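Local coordinates for coat protein (Sulfolobus turreted icosahedral virus, PDB 2BBD) that forms the major building block of the icosahedral shell of an archaeal virus, with a double jelly-roll fold like those of certain bacterial and eukaryotic virus coat proteins, at residues R34-G39 with N113-F118; L60-N65 with S134-Q139; S76-G81 with V185-T190. All coordinates share one frame; numbering follows the deposited sequence.

Contact 1. Residues R34-G39 with N113-F118; sequences RVQLIG and NVMWEF
M115, a selenomethionine in this crystal, crosses R34 at an angle and runs alongside Q36 on one face of an antiparallel strand pair in the first jelly roll. Outward from the backbone, CB passes 4.0 Å from V35 O, and CG, anti to the backbone N (chi1 -171°), comes closer to that same oxygen while also reaching Q36 CG. SE then sits 3.7 Å from R34 NE. A bend at chi3 (-83°) turns CE over one face of the R34 guanidinium, offset toward its rim, and brings it to 3.1 Å from Q36 OE1.

The edge of that guanidinium is used differently. R34 NE donates to E117 OE2 at 3.2 Å, with the oxygen close to the guanidinium plane and OE2 being approached on the anti side of the carboxylate; the two flat groups are only 20° apart. NH2 adds a weak second bond to the same oxygen. K32 NZ forms a further salt bridge with OE2, so two cationic side chains share one carboxylate oxygen.

On the other face the chemistry is oily. F118 CE1 takes V35 CG2 at the ring edge, 3.6 Å away, and L37 CB meets the edge of the W116 indole at CZ3. These groups look into the interior, where W116 NE1 is satisfied by G79 O. Between the faces, V35 with W116 and L37 with V114 are the hydrogen-bonded pairs; each exchanges two backbone bonds, as in V35 N to W116 O at 2.9 Å.

The pair is therefore two-sided: charged groups, the Q36 amide and the selenomethionine lie on the partly exposed face, while aromatic and aliphatic groups seal the core. With two cations beside it, E117 is probably held as the carboxylate.

Contact 2. Residues L60-N65 with S134-Q139; sequences LVQTFN and SILTGQ
In Q62 (chi1 -176°) and L136 (chi1 172°) the first torsion sets CG opposite the backbone N, and the two side chains run out alongside each other, Q62 NE2 reaching 3.4 Å from L136 CD2. They meet at a classic beta bulge in the antiparallel pairing of strands 61-68 and 131-137, part of the first jelly roll. Q62 and T63 both face L136, and the register slips by one residue there. L136 O takes both N-H groups: Q62 N at 2.8 Å by a bent bond, T63 N by a longer but straighter one directed at a lone pair. Regular pairing resumes beyond the bulge, with L136 N returning a bond to T63 O and with N65 and S134 exchanging two.

Beyond the bulge the side chains alternate between two faces. Inward, I135 CG1 lies 3.7 Å from F64 CE1, at the edge of the phenyl ring, while V61 CG1 covers the centre of one ring face. I135 CG2 touches V61 CG2 too, so three apolar residues close around one another, with F150 of strand 145-158 packed against V61 and I135. Outward, T63 OG1 rests against L136 CB at 3.5 Å, and water 2 joins that hydroxyl to S134 O.

At the strand end, G138 N donates to L60 O from well above the carbonyl plane, and W14 NE1 bonds the same oxygen. T137 OG1 bonds T15 O and T18 N, beside the start of strand 19-24. A water beside the bulge donates to Q62 OE1 at 2.8 Å and to T137 O at 2.6 Å.

Contact 3. Residues S76-G81 with V185-T190; sequences SVSGTG and VIEIPT
E187 OE2 is gripped twice by S78: the hydroxyl OG donates at 2.5 Å to the syn lone pair of OE2, and the backbone N donates at 2.9 Å from above the carboxylate plane. S78 is also the N-cap of helix 79-89, its OG accepting from G81 N at 2.9 Å, so one hydroxyl relays between the helix start and the glutamate. Its chi1 of 59° puts OG between its own backbone N and carbonyl carbon, where it can serve both. On the glutamate side the chain runs extended past CG, carrying the carboxylate from strand 182-193 to the start of the helix. Y217 OH bonds the other oxygen, OE1, and makes a weak bond to S78 OG. The helix start would probably stabilise the negative charge.

These bonds of E187 lie where the two jelly rolls join. Strand 72-78 of the first runs beside strand 182-193 of the second in a parallel pairing, S76 with I186, although the short segments already diverge by 56°. Two backbone bonds make the join: S76 N to V185 O, and E187 N to S76 O at 2.8 Å. Beyond them the strands part, and the E187 side chain keeps contact with the departing strand, its CB 3.9 Å from V77 CA.

Apolar groups flank the join. V77 CG1 meets V185 CG1 at 3.9 Å, and L308 of strand 303-313 touches both valines. On the face of S76 and I186, the isoleucine bends back until its CD1 lies 3.7 Å from S76 CB.

All three contacts are partly buried. Contacts 1 and 2 belong to the facing sheets of the first jelly roll, each pairing a buried apolar side with a more exposed polar one. Their apolar sides meet: W116 and F118 set edge-to-face against F64, and W116 CH2 reaches V61 CG2. Outside, one carries a salt bridge, the other bound waters, and contact 2 alone includes exposed residues, Q62 and Q139. Contact 3, nearest the chain centre, ties the two jelly rolls together and continues the sheet of contact 2; the indole of contact 1 also reaches its helix start. Its carboxylate is held by neutral hydroxyl and backbone donors, whereas that of contact 1 meets cations.

Contact 1. Residues R34-G39 with N113-F118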
loop_
_atom_site.group_PDB
_atom_site.type_symbol
_atom_site.label_atom_id
_atom_site.label_comp_id
_atom_site.label_asym_id
_atom_site.label_seq_id
_atom_site.Cartn_x
_atom_site.Cartn_y
_atom_site.Cartn_z
ATOM N N ARG A 34 2.113 -5.211 -11.740
ATOM C CA ARG A 34 3.176 -5.758 -10.919
ATOM C C ARG A 34 4.481 -5.036 -11.223
ATOM O O ARG A 34 4.793 -4.749 -12.385
ATOM C CB ARG A 34 3.348 -7.251 -11.191
ATOM C CG ARG A 34 4.594 -7.837 -10.552
ATOM C CD ARG A 34 4.827 -9.272 -10.991
ATOM N NE ARG A 34 3.845 -10.190 -10.429
ATOM C CZ ARG A 34 3.761 -11.476 -10.754
ATOM N NH1 ARG A 34 4.606 -11.990 -11.643
ATOM N NH2 ARG A 34 2.847 -12.251 -10.182
ATOM N N VAL A 35 5.226 -4.736 -10.166
ATOM C CA VAL A 35 6.508 -4.063 -10.269
ATOM C C VAL A 35 7.558 -4.947 -9.594
ATOM O O VAL A 35 7.370 -5.383 -8.455
ATOM C CB VAL A 35 6.490 -2.683 -9.548
ATOM C CG1 VAL A 35 7.874 -2.060 -9.585
ATOM C CG2 VAL A 35 5.476 -1.741 -10.206
ATOM N N GLN A 36 8.647 -5.231 -10.303
ATOM C CA GLN A 36 9.733 -6.025 -9.738
ATOM C C GLN A 36 11.054 -5.289 -9.922
ATOM O O GLN A 36 11.426 -4.923 -11.050
ATOM C CB GLN A 36 9.827 -7.402 -10.403
ATOM C CG GLN A 36 8.554 -8.225 -10.351
ATOM C CD GLN A 36 8.647 -9.492 -11.188
ATOM O OE1 GLN A 36 9.026 -10.557 -10.692
ATOM N NE2 GLN A 36 8.320 -9.379 -12.470
ATOM N N LEU A 37 11.739 -5.041 -8.808
ATOM C CA LEU A 37 13.037 -4.386 -8.825
ATOM C C LEU A 37 13.990 -5.570 -8.758
ATOM O O LEU A 37 14.087 -6.245 -7.736
ATOM C CB LEU A 37 13.202 -3.472 -7.604
ATOM C CG LEU A 37 14.575 -2.807 -7.441
ATOM C CD1 LEU A 37 14.860 -1.935 -8.653
ATOM C CD2 LEU A 37 14.614 -1.963 -6.151
ATOM N N ILE A 38 14.682 -5.825 -9.861
ATOM C CA ILE A 38 15.568 -6.978 -9.960
ATOM C C ILE A 38 16.975 -6.610 -10.428
ATOM O O ILE A 38 17.145 -5.862 -11.395
ATOM C CB ILE A 38 14.968 -8.002 -10.953
ATOM C CG1 ILE A 38 13.531 -8.339 -10.533
ATOM C CG2 ILE A 38 15.851 -9.244 -11.034
ATOM C CD1 ILE A 38 12.761 -9.166 -11.541
ATOM N N GLY A 39 17.971 -7.165 -9.743
ATOM C CA GLY A 39 19.357 -6.899 -10.087
ATOM C C GLY A 39 20.282 -7.374 -8.984
ATOM O O GLY A 39 20.155 -8.498 -8.500
ATOM N N ASN A 113 15.823 -8.756 -5.507
ATOM C CA ASN A 113 14.537 -9.102 -6.113
ATOM C C ASN A 113 13.414 -8.729 -5.151
ATOM O O ASN A 113 13.114 -9.459 -4.201
ATOM C CB ASN A 113 14.478 -10.598 -6.454
ATOM C CG ASN A 113 13.119 -11.023 -7.020
ATOM O OD1 ASN A 113 12.304 -10.189 -7.405
ATOM N ND2 ASN A 113 12.881 -12.326 -7.075
ATOM N N VAL A 114 12.819 -7.568 -5.411
ATOM C CA VAL A 114 11.739 -7.017 -4.610
ATOM C C VAL A 114 10.486 -6.846 -5.474
ATOM O O VAL A 114 10.554 -6.357 -6.607
ATOM C CB VAL A 114 12.138 -5.640 -4.039
ATOM C CG1 VAL A 114 11.100 -5.166 -3.015
ATOM C CG2 VAL A 114 13.535 -5.723 -3.410
HETATM N N MSE A 115 9.341 -7.235 -4.930
HETATM C CA MSE A 115 8.094 -7.131 -5.669
HETATM C C MSE A 115 7.002 -6.339 -4.956
HETATM O O MSE A 115 6.906 -6.349 -3.719
HETATM C CB MSE A 115 7.563 -8.529 -5.985
HETATM C CG MSE A 115 6.374 -8.519 -6.931
HETATM SE SE MSE A 115 5.623 -10.274 -7.202
HETATM C CE MSE A 115 6.828 -10.931 -8.564
ATOM N N TRP A 116 6.192 -5.646 -5.757
ATOM C CA TRP A 116 5.054 -4.864 -5.280
ATOM C C TRP A 116 3.958 -5.039 -6.317
ATOM O O TRP A 116 4.242 -5.141 -7.512
ATOM C CB TRP A 116 5.359 -3.377 -5.221
ATOM C CG TRP A 116 6.403 -2.947 -4.262
ATOM C CD1 TRP A 116 6.212 -2.499 -2.986
ATOM C CD2 TRP A 116 7.793 -2.771 -4.547
ATOM N NE1 TRP A 116 7.396 -2.038 -2.467
ATOM C CE2 TRP A 116 8.383 -2.190 -3.404
ATOM C CE3 TRP A 116 8.598 -3.041 -5.663
ATOM C CZ2 TRP A 116 9.742 -1.865 -3.344
ATOM C CZ3 TRP A 116 9.959 -2.720 -5.598
ATOM C CH2 TRP A 116 10.510 -2.135 -4.446
ATOM N N GLU A 117 2.709 -5.071 -5.866
ATOM C CA GLU A 117 1.586 -5.195 -6.784
ATOM C C GLU A 117 0.540 -4.151 -6.464
ATOM O O GLU A 117 0.370 -3.757 -5.307
ATOM C CB GLU A 117 0.943 -6.579 -6.705
ATOM C CG GLU A 117 1.839 -7.702 -7.160
ATOM C CD GLU A 117 1.079 -8.987 -7.442
ATOM O OE1 GLU A 117 0.183 -9.348 -6.642
ATOM O OE2 GLU A 117 1.390 -9.640 -8.462
ATOM N N PHE A 118 -0.144 -3.696 -7.508
ATOM C CA PHE A 118 -1.193 -2.705 -7.381
ATOM C C PHE A 118 -2.482 -3.359 -7.867
ATOM O O PHE A 118 -2.597 -3.772 -9.025
ATOM C CB PHE A 118 -0.888 -1.465 -8.235
ATOM C CG PHE A 118 0.426 -0.808 -7.908
ATOM C CD1 PHE A 118 1.628 -1.377 -8.316
ATOM C CD2 PHE A 118 0.461 0.354 -7.145
ATOM C CE1 PHE A 118 2.854 -0.802 -7.964
ATOM C CE2 PHE A 118 1.669 0.940 -6.785
ATOM C CZ PHE A 118 2.872 0.359 -7.194
#

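Contact 2. Residues L60-N65 with S134-Q139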
loop_
_atom_site.group_PDB
_atom_site.type_symbol
_atom_site.label_atom_id
_atom_site.label_comp_id
_atom_site.label_asym_id
_atom_site.label_seq_id
_atom_site.Cartn_x
_atom_site.Cartn_y
_atom_site.Cartn_z
ATOM N N LEU A 60 13.843 0.805 -0.873
ATOM C CA LEU A 60 14.718 1.143 -1.997
ATOM C C LEU A 60 13.863 1.960 -2.973
ATOM O O LEU A 60 14.364 2.521 -3.956
ATOM C CB LEU A 60 15.271 -0.110 -2.675
ATOM C CG LEU A 60 16.385 -0.833 -1.904
ATOM C CD1 LEU A 60 16.869 -2.023 -2.723
ATOM C CD2 LEU A 60 17.543 0.129 -1.635
ATOM N N VAL A 61 12.556 1.990 -2.701
ATOM C CA VAL A 61 11.624 2.803 -3.469
ATOM C C VAL A 61 11.049 3.726 -2.415
ATOM O O VAL A 61 10.540 3.260 -1.390
ATOM C CB VAL A 61 10.455 1.997 -4.113
ATOM C CG1 VAL A 61 9.309 2.947 -4.456
ATOM C CG2 VAL A 61 10.914 1.321 -5.414
ATOM N N GLN A 62 11.172 5.032 -2.632
ATOM C CA GLN A 62 10.639 5.987 -1.676
ATOM C C GLN A 62 9.111 6.023 -1.770
ATOM O O GLN A 62 8.425 5.784 -0.776
ATOM C CB GLN A 62 11.227 7.383 -1.910
ATOM C CG GLN A 62 10.774 8.417 -0.883
ATOM C CD GLN A 62 11.673 9.645 -0.835
ATOM O OE1 GLN A 62 12.888 9.527 -0.640
ATOM N NE2 GLN A 62 11.078 10.833 -0.999
ATOM N N THR A 63 8.573 6.312 -2.957
ATOM C CA THR A 63 7.118 6.356 -3.120
ATOM C C THR A 63 6.637 5.868 -4.482
ATOM O O THR A 63 7.350 5.968 -5.485
ATOM C CB THR A 63 6.549 7.790 -2.940
ATOM O OG1 THR A 63 7.023 8.620 -4.003
ATOM C CG2 THR A 63 6.968 8.396 -1.613
ATOM N N PHE A 64 5.423 5.328 -4.495
ATOM C CA PHE A 64 4.774 4.877 -5.722
ATOM C C PHE A 64 3.556 5.755 -5.908
ATOM O O PHE A 64 2.784 5.967 -4.965
ATOM C CB PHE A 64 4.256 3.442 -5.625
ATOM C CG PHE A 64 5.309 2.397 -5.771
ATOM C CD1 PHE A 64 5.993 2.240 -6.964
ATOM C CD2 PHE A 64 5.583 1.525 -4.721
ATOM C CE1 PHE A 64 6.934 1.220 -7.114
ATOM C CE2 PHE A 64 6.517 0.511 -4.862
ATOM C CZ PHE A 64 7.194 0.357 -6.062
ATOM N N ASN A 65 3.374 6.266 -7.116
ATOM C CA ASN A 65 2.198 7.068 -7.401
ATOM C C ASN A 65 1.547 6.580 -8.688
ATOM O O ASN A 65 2.152 6.623 -9.761
ATOM C CB ASN A 65 2.563 8.547 -7.507
ATOM C CG ASN A 65 1.346 9.427 -7.629
ATOM O OD1 ASN A 65 0.717 9.510 -8.695
ATOM N ND2 ASN A 65 0.986 10.080 -6.533
ATOM N N SER A 134 4.326 6.431 -11.332
ATOM C CA SER A 134 5.547 7.143 -11.018
ATOM C C SER A 134 6.290 6.472 -9.868
ATOM O O SER A 134 5.735 6.244 -8.795
ATOM C CB SER A 134 5.230 8.596 -10.666
ATOM O OG SER A 134 4.516 9.219 -11.722
ATOM N N ILE A 135 7.548 6.129 -10.105
ATOM C CA ILE A 135 8.344 5.508 -9.056
ATOM C C ILE A 135 9.452 6.458 -8.657
ATOM O O ILE A 135 10.350 6.738 -9.456
ATOM C CB ILE A 135 8.999 4.187 -9.519
ATOM C CG1 ILE A 135 7.937 3.230 -10.045
ATOM C CG2 ILE A 135 9.744 3.520 -8.339
ATOM C CD1 ILE A 135 8.522 1.966 -10.652
ATOM N N LEU A 136 9.364 6.986 -7.440
ATOM C CA LEU A 136 10.411 7.857 -6.917
ATOM C C LEU A 136 11.321 6.904 -6.151
ATOM O O LEU A 136 10.928 6.338 -5.119
ATOM C CB LEU A 136 9.843 8.917 -5.971
ATOM C CG LEU A 136 10.901 9.754 -5.214
ATOM C CD1 LEU A 136 11.842 10.496 -6.186
ATOM C CD2 LEU A 136 10.180 10.729 -4.311
ATOM N N THR A 137 12.526 6.690 -6.667
ATOM C CA THR A 137 13.440 5.771 -6.010
ATOM C C THR A 137 13.972 6.322 -4.705
ATOM O O THR A 137 13.994 7.536 -4.490
ATOM C CB THR A 137 14.637 5.436 -6.891
ATOM O OG1 THR A 137 15.363 6.641 -7.176
ATOM C CG2 THR A 137 14.169 4.756 -8.186
ATOM N N GLY A 138 14.398 5.414 -3.833
ATOM C CA GLY A 138 14.958 5.819 -2.562
ATOM C C GLY A 138 16.457 6.014 -2.715
ATOM O O GLY A 138 16.952 6.288 -3.808
ATOM N N GLN A 139 17.184 5.858 -1.617
ATOM C CA GLN A 139 18.634 6.028 -1.613
ATOM C C GLN A 139 19.313 4.656 -1.487
ATOM O O GLN A 139 18.689 3.682 -1.069
ATOM C CB GLN A 139 19.009 6.916 -0.428
ATOM C CG GLN A 139 20.285 7.733 -0.568
ATOM C CD GLN A 139 20.213 8.798 -1.638
ATOM O OE1 GLN A 139 19.271 9.591 -1.692
ATOM N NE2 GLN A 139 21.219 8.830 -2.492
HETATM O O HOH W 1 14.500 9.608 -2.959
HETATM O O HOH W 2 6.023 8.469 -6.680
HETATM O O HOH W 3 1.859 8.868 -11.449
#

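Contact 3. Residues S76-G81 with V185-T190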
loop_
_atom_site.group_PDB
_atom_site.type_symbol
_atom_site.label_atom_id
_atom_site.label_comp_id
_atom_site.label_asym_id
_atom_site.label_seq_id
_atom_site.Cartn_x
_atom_site.Cartn_y
_atom_site.Cartn_z
ATOM N N SER A 76 -1.052 6.182 -3.765
ATOM C CA SER A 76 -0.081 7.155 -3.299
ATOM C C SER A 76 0.434 6.508 -2.011
ATOM O O SER A 76 -0.134 6.687 -0.934
ATOM C CB SER A 76 -0.743 8.498 -3.003
ATOM O OG SER A 76 0.244 9.454 -2.666
ATOM N N VAL A 77 1.500 5.732 -2.142
ATOM C CA VAL A 77 2.075 5.009 -1.015
ATOM C C VAL A 77 3.594 4.947 -1.115
ATOM O O VAL A 77 4.169 5.037 -2.203
ATOM C CB VAL A 77 1.561 3.553 -0.987
ATOM C CG1 VAL A 77 0.042 3.514 -0.860
ATOM C CG2 VAL A 77 1.987 2.844 -2.269
ATOM N N SER A 78 4.237 4.765 0.032
ATOM C CA SER A 78 5.685 4.654 0.092
ATOM C C SER A 78 6.053 3.235 -0.340
ATOM O O SER A 78 5.203 2.351 -0.350
ATOM C CB SER A 78 6.166 4.902 1.523
ATOM O OG SER A 78 5.597 3.964 2.424
ATOM N N GLY A 79 7.308 3.015 -0.710
ATOM C CA GLY A 79 7.712 1.671 -1.087
ATOM C C GLY A 79 7.624 0.778 0.153
ATOM O O GLY A 79 7.304 -0.413 0.062
ATOM N N THR A 80 7.899 1.374 1.310
ATOM C CA THR A 80 7.848 0.676 2.597
ATOM C C THR A 80 6.445 0.164 2.942
ATOM O O THR A 80 6.257 -1.024 3.195
ATOM C CB THR A 80 8.320 1.596 3.747
ATOM O OG1 THR A 80 9.725 1.829 3.630
ATOM C CG2 THR A 80 8.024 0.952 5.094
ATOM N N GLY A 81 5.471 1.070 2.943
ATOM C CA GLY A 81 4.105 0.694 3.269
ATOM C C GLY A 81 3.488 -0.348 2.354
ATOM O O GLY A 81 2.867 -1.313 2.825
ATOM N N VAL A 185 -5.981 3.788 -2.672
ATOM C CA VAL A 185 -5.001 3.356 -1.680
ATOM C C VAL A 185 -4.010 4.473 -1.388
ATOM O O VAL A 185 -3.087 4.719 -2.159
ATOM C CB VAL A 185 -4.274 2.108 -2.203
ATOM C CG1 VAL A 185 -3.302 1.578 -1.166
ATOM C CG2 VAL A 185 -5.311 1.046 -2.581
ATOM N N ILE A 186 -4.208 5.139 -0.257
ATOM C CA ILE A 186 -3.375 6.271 0.115
ATOM C C ILE A 186 -2.691 6.108 1.468
ATOM O O ILE A 186 -3.299 5.635 2.432
ATOM C CB ILE A 186 -4.220 7.564 0.178
ATOM C CG1 ILE A 186 -5.090 7.700 -1.078
ATOM C CG2 ILE A 186 -3.308 8.761 0.348
ATOM C CD1 ILE A 186 -4.308 7.889 -2.378
ATOM N N GLU A 187 -1.425 6.513 1.540
ATOM C CA GLU A 187 -0.694 6.430 2.793
ATOM C C GLU A 187 -0.637 7.822 3.409
ATOM O O GLU A 187 -0.222 8.783 2.758
ATOM C CB GLU A 187 0.727 5.894 2.575
ATOM C CG GLU A 187 1.381 5.450 3.871
ATOM C CD GLU A 187 2.765 4.863 3.676
ATOM O OE1 GLU A 187 3.112 3.918 4.408
ATOM O OE2 GLU A 187 3.510 5.346 2.807
ATOM N N ILE A 188 -1.059 7.927 4.664
ATOM C CA ILE A 188 -1.074 9.198 5.375
ATOM C C ILE A 188 -0.275 9.114 6.665
ATOM O O ILE A 188 -0.552 8.285 7.536
ATOM C CB ILE A 188 -2.514 9.621 5.716
ATOM C CG1 ILE A 188 -3.363 9.621 4.444
ATOM C CG2 ILE A 188 -2.507 11.009 6.360
ATOM C CD1 ILE A 188 -4.817 9.918 4.697
ATOM N N PRO A 189 0.739 9.976 6.803
ATOM C CA PRO A 189 1.576 9.979 8.002
ATOM C C PRO A 189 1.050 10.900 9.095
ATOM O O PRO A 189 0.198 11.750 8.849
ATOM C CB PRO A 189 2.909 10.463 7.466
ATOM C CG PRO A 189 2.471 11.533 6.481
ATOM C CD PRO A 189 1.290 10.879 5.770
ATOM N N THR A 190 1.559 10.699 10.306
ATOM C CA THR A 190 1.230 11.531 11.459
ATOM C C THR A 190 2.519 11.563 12.268
ATOM O O THR A 190 2.937 10.556 12.851
ATOM C CB THR A 190 0.111 10.954 12.347
ATOM O OG1 THR A 190 -1.121 10.889 11.614
ATOM C CG2 THR A 190 -0.083 11.852 13.565
#